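Local coordinates for protein probable arabinosyltransferase C (Mycobacterium tuberculosis, PDB 3PTY) that polymerises arabinose into mycobacterial cell-wall arabinan as a membrane arabinosyltransferase, this piece being its C-terminal extracellular, lectin-like carbohydrate-binding domain, at residues A[46-51]-A[245-250]; A[179-184]-A[224-229]. One frame throughout, in Å; residues are numbered along the deposited sequence.

Contact 1: A[46-51]-A[245-250]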
loop_
_atom_site.group_PDB
_atom_site.type_symbol
_atom_site.label_atom_id
_atom_site.label_comp_id
_atom_site.label_asym_id
_atom_site.label_seq_id
_atom_site.Cartn_x
_atom_site.Cartn_y
_atom_site.Cartn_z
ATOM N N GLY A 46 11.795 -2.124 27.581
ATOM C CA GLY A 46 12.560 -0.883 27.546
ATOM C C GLY A 46 12.045 0.228 28.454
ATOM O O GLY A 46 12.677 1.281 28.584
ATOM N N MET A 47 10.892 0.003 29.077
ATOM C CA MET A 47 10.271 1.013 29.935
ATOM C C MET A 47 11.232 1.492 31.028
ATOM O O MET A 47 11.915 0.689 31.661
ATOM C CB MET A 47 8.999 0.452 30.580
ATOM C CG MET A 47 7.836 0.237 29.617
ATOM S SD MET A 47 7.130 1.804 29.071
ATOM C CE MET A 47 6.000 1.237 27.794
ATOM N N LEU A 48 11.294 2.800 31.242
ATOM C CA LEU A 48 12.103 3.339 32.330
ATOM C C LEU A 48 11.422 3.021 33.650
ATOM O O LEU A 48 10.198 3.063 33.740
ATOM C CB LEU A 48 12.247 4.857 32.205
ATOM C CG LEU A 48 12.882 5.398 30.925
ATOM C CD1 LEU A 48 13.080 6.908 31.061
ATOM C CD2 LEU A 48 14.207 4.700 30.649
ATOM N N ALA A 49 12.212 2.710 34.672
ATOM C CA ALA A 49 11.673 2.526 36.018
ATOM C C ALA A 49 11.290 3.880 36.603
ATOM O O ALA A 49 12.021 4.855 36.445
ATOM C CB ALA A 49 12.703 1.832 36.914
ATOM N N PRO A 50 10.134 3.954 37.273
ATOM C CA PRO A 50 9.802 5.195 37.979
ATOM C C PRO A 50 10.818 5.419 39.091
ATOM O O PRO A 50 11.315 4.446 39.652
ATOM C CB PRO A 50 8.429 4.897 38.599
ATOM C CG PRO A 50 7.895 3.735 37.835
ATOM C CD PRO A 50 9.085 2.932 37.411
ATOM N N VAL A 51 11.118 6.671 39.413
ATOM C CA VAL A 51 12.063 6.952 40.495
ATOM C C VAL A 51 11.476 6.589 41.859
ATOM O O VAL A 51 12.105 5.878 42.647
ATOM C CB VAL A 51 12.492 8.430 40.516
ATOM C CG1 VAL A 51 13.336 8.720 41.762
ATOM C CG2 VAL A 51 13.266 8.769 39.246
ATOM N N PRO A 245 7.481 6.571 29.329
ATOM C CA PRO A 245 8.671 6.656 28.476
ATOM C C PRO A 245 9.498 5.378 28.494
ATOM O O PRO A 245 9.554 4.667 29.503
ATOM C CB PRO A 245 9.477 7.798 29.102
ATOM C CG PRO A 245 9.041 7.827 30.554
ATOM C CD PRO A 245 7.600 7.373 30.561
ATOM N N ARG A 246 10.145 5.094 27.373
ATOM C CA ARG A 246 11.015 3.934 27.283
ATOM C C ARG A 246 12.195 4.193 26.364
ATOM O O ARG A 246 12.193 5.140 25.569
ATOM C CB ARG A 246 10.225 2.723 26.780
ATOM C CG ARG A 246 9.786 2.826 25.320
ATOM C CD ARG A 246 8.863 1.666 24.969
ATOM N NE ARG A 246 8.662 1.481 23.532
ATOM C CZ ARG A 246 7.625 1.960 22.853
ATOM N NH1 ARG A 246 6.698 2.681 23.473
ATOM N NH2 ARG A 246 7.513 1.720 21.547
ATOM N N ILE A 247 13.208 3.342 26.482
ATOM C CA ILE A 247 14.322 3.318 25.537
ATOM C C ILE A 247 14.307 1.950 24.868
ATOM O O ILE A 247 14.605 0.943 25.500
ATOM C CB ILE A 247 15.669 3.550 26.244
ATOM C CG1 ILE A 247 15.702 4.955 26.870
ATOM C CG2 ILE A 247 16.832 3.394 25.257
ATOM C CD1 ILE A 247 16.975 5.231 27.679
ATOM N N PRO A 248 13.940 1.908 23.585
ATOM C CA PRO A 248 13.643 0.619 22.940
ATOM C C PRO A 248 14.814 -0.351 22.918
ATOM O O PRO A 248 15.937 0.048 22.617
ATOM C CB PRO A 248 13.284 1.019 21.505
ATOM C CG PRO A 248 12.764 2.432 21.634
ATOM C CD PRO A 248 13.666 3.047 22.693
ATOM N N ARG A 249 14.548 -1.615 23.235
ATOM C CA ARG A 249 15.513 -2.673 22.970
ATOM C C ARG A 249 15.173 -3.253 21.601
ATOM O O ARG A 249 14.029 -3.615 21.353
ATOM C CB ARG A 249 15.449 -3.729 24.075
ATOM C CG ARG A 249 15.698 -3.124 25.466
ATOM C CD ARG A 249 15.723 -4.171 26.564
ATOM N NE ARG A 249 16.868 -5.065 26.436
ATOM C CZ ARG A 249 17.104 -6.098 27.238
ATOM N NH1 ARG A 249 16.272 -6.370 28.235
ATOM N NH2 ARG A 249 18.174 -6.858 27.044
ATOM N N VAL A 250 16.154 -3.326 20.708
ATOM C CA VAL A 250 15.870 -3.635 19.305
ATOM C C VAL A 250 16.801 -4.702 18.740
ATOM O O VAL A 250 17.870 -4.954 19.290
ATOM C CB VAL A 250 15.985 -2.372 18.401
ATOM C CG1 VAL A 250 14.944 -1.326 18.779
ATOM C CG2 VAL A 250 17.392 -1.783 18.481
HETATM O O HOH W 1 8.215 3.826 31.914
#
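The backbones of Met-47 and Arg-246 come together in a single beta bridge between two irregular loop segments, their CA atoms 4.0 Å apart. Two backbone hydrogen bonds flank the pair. Leu-48 N donates a hydrogen bond to Pro-245 O almost in a straight line, with 175° at the hydrogen, whereas Ile-247 N reaches Gly-46 O at 3.0 Å from well above the carbonyl plane, 46° out of it.

This backbone bridge is the tight part, together with Arg-246 CB, which rests 3.4 Å from Gly-46 O. With chi1 at 69°, the arginine sets CG between its backbone N and carbonyl carbon, and its extended chain leads away, passing Met-47 CE with CD at 4.0 Å. The guanidinium is held elsewhere, by Glu-40, Thr-168 and Asn-210. On the other side of the bridge lies a buried apolar cluster, where the two methyls of Leu-48 are divided between the prolyl ring and the isoleucine: CD1 meets Pro-245 CG at 4.2 Å, the side chains crossing at about a right angle, and CD2 meets Ile-247 CG1 at 4.1 Å.

The margins are looser. At the Pro-245 end a water donates to both Leu-48 O and Pro-245 O, so the latter accepts from the water as well as from Leu-48 N. At the Gly-46 end partly exposed Arg-249 brushes Gly-46 CA with CG at 4.4 Å and sends its charged end to Asp-160.

Among the surrounding elements, the bridge joins the loop after strand 37-40 to the connection between strands 240-242 and 251-252, which belong to different sheets. Leu-48 and Pro-245 pack on Tyr-151 of strand 144-152 and Leu-165 of strand 164-171, while Arg-246 also touches Ala-328 and Tyr-330 of strand 322-331.

Contact 2: A[179-184]-A[224-229]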
loop_
_atom_site.group_PDB
_atom_site.type_symbol
_atom_site.label_atom_id
_atom_site.label_comp_id
_atom_site.label_asym_id
_atom_site.label_seq_id
_atom_site.Cartn_x
_atom_site.Cartn_y
_atom_site.Cartn_z
ATOM N N ARG A 179 6.110 17.412 25.871
ATOM C CA ARG A 179 7.536 17.610 26.059
ATOM C C ARG A 179 8.099 16.625 27.056
ATOM O O ARG A 179 7.380 16.100 27.904
ATOM C CB ARG A 179 7.825 19.050 26.514
ATOM C CG ARG A 179 7.338 20.105 25.519
ATOM C CD ARG A 179 7.776 21.513 25.915
ATOM N NE ARG A 179 9.226 21.609 25.918
ATOM C CZ ARG A 179 9.955 22.147 24.945
ATOM N NH1 ARG A 179 9.378 22.680 23.875
ATOM N NH2 ARG A 179 11.273 22.159 25.053
ATOM N N LEU A 180 9.393 16.374 26.930
ATOM C CA LEU A 180 10.128 15.568 27.881
ATOM C C LEU A 180 11.015 16.513 28.675
ATOM O O LEU A 180 11.832 17.227 28.096
ATOM C CB LEU A 180 11.013 14.570 27.129
ATOM C CG LEU A 180 11.922 13.664 27.963
ATOM C CD1 LEU A 180 11.150 12.472 28.504
ATOM C CD2 LEU A 180 13.099 13.198 27.122
ATOM N N GLN A 181 10.853 16.529 29.992
ATOM C CA GLN A 181 11.725 17.320 30.851
ATOM C C GLN A 181 12.755 16.405 31.499
ATOM O O GLN A 181 12.464 15.245 31.779
ATOM C CB GLN A 181 10.909 18.035 31.930
ATOM C CG GLN A 181 9.883 19.018 31.392
ATOM C CD GLN A 181 9.189 19.796 32.494
ATOM O OE1 GLN A 181 9.234 19.408 33.658
ATOM N NE2 GLN A 181 8.541 20.899 32.131
ATOM N N TRP A 182 13.958 16.925 31.723
ATOM C CA TRP A 182 14.995 16.174 32.417
ATOM C C TRP A 182 15.479 16.916 33.656
ATOM O O TRP A 182 15.228 18.118 33.820
ATOM C CB TRP A 182 16.177 15.874 31.488
ATOM C CG TRP A 182 16.811 17.101 30.886
ATOM C CD1 TRP A 182 17.599 18.023 31.527
ATOM C CD2 TRP A 182 16.731 17.522 29.519
ATOM N NE1 TRP A 182 17.999 18.996 30.640
ATOM C CE2 TRP A 182 17.481 18.709 29.401
ATOM C CE3 TRP A 182 16.094 17.009 28.381
ATOM C CZ2 TRP A 182 17.613 19.393 28.189
ATOM C CZ3 TRP A 182 16.225 17.695 27.174
ATOM C CH2 TRP A 182 16.976 18.874 27.093
ATOM N N ALA A 183 16.195 16.200 34.514
ATOM C CA ALA A 183 16.655 16.765 35.776
ATOM C C ALA A 183 17.747 15.911 36.397
ATOM O O ALA A 183 17.831 14.705 36.137
ATOM C CB ALA A 183 15.478 16.898 36.753
ATOM N N THR A 184 18.585 16.548 37.213
ATOM C CA THR A 184 19.498 15.840 38.097
ATOM C C THR A 184 18.711 15.411 39.336
ATOM O O THR A 184 17.580 15.856 39.541
ATOM C CB THR A 184 20.629 16.770 38.573
ATOM O OG1 THR A 184 20.055 17.856 39.307
ATOM C CG2 THR A 184 21.417 17.322 37.383
ATOM N N GLN A 224 17.010 11.855 35.641
ATOM C CA GLN A 224 15.575 11.588 35.685
ATOM C C GLN A 224 14.853 12.341 34.573
ATOM O O GLN A 224 15.296 13.412 34.157
ATOM C CB GLN A 224 14.998 12.009 37.047
ATOM C CG GLN A 224 15.741 11.431 38.239
ATOM C CD GLN A 224 15.117 11.808 39.572
ATOM O OE1 GLN A 224 13.917 12.095 39.661
ATOM N NE2 GLN A 224 15.931 11.795 40.625
ATOM N N VAL A 225 13.742 11.786 34.092
ATOM C CA VAL A 225 12.928 12.487 33.104
ATOM C C VAL A 225 11.458 12.355 33.451
ATOM O O VAL A 225 11.062 11.433 34.163
ATOM C CB VAL A 225 13.141 11.948 31.674
ATOM C CG1 VAL A 225 14.577 12.183 31.214
ATOM C CG2 VAL A 225 12.765 10.458 31.598
ATOM N N ARG A 226 10.649 13.277 32.948
ATOM C CA ARG A 226 9.203 13.150 33.092
ATOM C C ARG A 226 8.523 13.713 31.858
ATOM O O ARG A 226 9.131 14.472 31.101
ATOM C CB ARG A 226 8.709 13.863 34.354
ATOM C CG ARG A 226 8.804 15.385 34.293
ATOM C CD ARG A 226 8.295 16.037 35.591
ATOM N NE ARG A 226 8.572 17.471 35.609
ATOM C CZ ARG A 226 8.447 18.254 36.679
ATOM N NH1 ARG A 226 8.032 17.752 37.844
ATOM N NH2 ARG A 226 8.734 19.547 36.581
ATOM N N LEU A 227 7.260 13.345 31.670
ATOM C CA LEU A 227 6.464 13.824 30.550
ATOM C C LEU A 227 5.549 14.948 30.994
ATOM O O LEU A 227 4.983 14.905 32.089
ATOM C CB LEU A 227 5.590 12.689 29.994
ATOM C CG LEU A 227 6.311 11.427 29.531
ATOM C CD1 LEU A 227 5.296 10.403 29.007
ATOM C CD2 LEU A 227 7.347 11.781 28.462
ATOM N N VAL A 228 5.390 15.950 30.139
ATOM C CA VAL A 228 4.412 16.996 30.394
ATOM C C VAL A 228 3.618 17.218 29.122
ATOM O O VAL A 228 4.169 17.206 28.021
ATOM C CB VAL A 228 5.068 18.309 30.862
ATOM C CG1 VAL A 228 5.843 18.083 32.167
ATOM C CG2 VAL A 228 5.980 18.868 29.783
ATOM N N ALA A 229 2.312 17.388 29.274
ATOM C CA ALA A 229 1.447 17.569 28.127
ATOM C C ALA A 229 0.426 18.645 28.444
ATOM O O ALA A 229 -0.041 18.759 29.577
ATOM C CB ALA A 229 0.748 16.251 27.757
#
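Gln-181 and Arg-226 are joined through both backbone and side chains. Their main chains form an antiparallel hydrogen-bonded pair, as do Arg-179 with Val-228 and Ala-183 with Gln-224, giving six backbone bonds; that from Arg-179 N to Val-228 O, at 2.9 Å, is nearly straight. Leu-180 with Leu-227 and Trp-182 with Val-225 are the intervening non-hydrogen-bonded pairs.

The polar side-chain contact is a side-on grip by Arg-226 on one oxygen: Gln-181 OE1 accepts from Arg-226 NE at 2.8 Å and from NH2 of the same guanidinium at 3.0 Å. This oxygen lies in the guanidinium plane, at its NE edge, although the amide and guanidinium planes are turned 44° apart. An anti arrangement of CG to the carbonyl carbon (chi1 -62°) and an extended chain carry the glutamine amide to this edge. Val-228 CG1 packs crosswise against that amide, 3.8 Å from Gln-181 CD.

On the opposite face the contacts between Leu-180, Val-225 and Leu-227 are apolar. Leu-180 CD1 sits between Val-225 CB at 3.8 Å and Leu-227 CD2 at 3.9 Å; Phe-199 of strand 195-202 touches both leucines.

Five successive pairs and a strand angle of 154° are characteristic of a twisted antiparallel sheet, here part of the beta-sandwich of this lectin-like domain.

How the contacts relate
The centres of contacts 1 and 2 are 14 Å apart, on the same side of the chain's centre. Along the sequence the order is 46-51, 179-184, 224-229, 245-250, so the shorter-range strand pairing of contact 2 falls wholly between the two halves of the longer-range contact 1. They touch directly: Leu-48 CD1 lies 3.6 Å from Val-225 CG2, and Pro-245 CD lies 4.1 Å from Leu-227 CD1. Strands 144-152 and 164-171, in the same antiparallel sheet as contact 2, adjoin both contacts. Leu-48 and Pro-245 pack on the Val-225/Leu-227 face, Val-51 CG2 touches Gln-224 OE1 at 3.4 Å on the other, and segment 245-250 leads from this sheet to strand 251-252 of the mixed sheet.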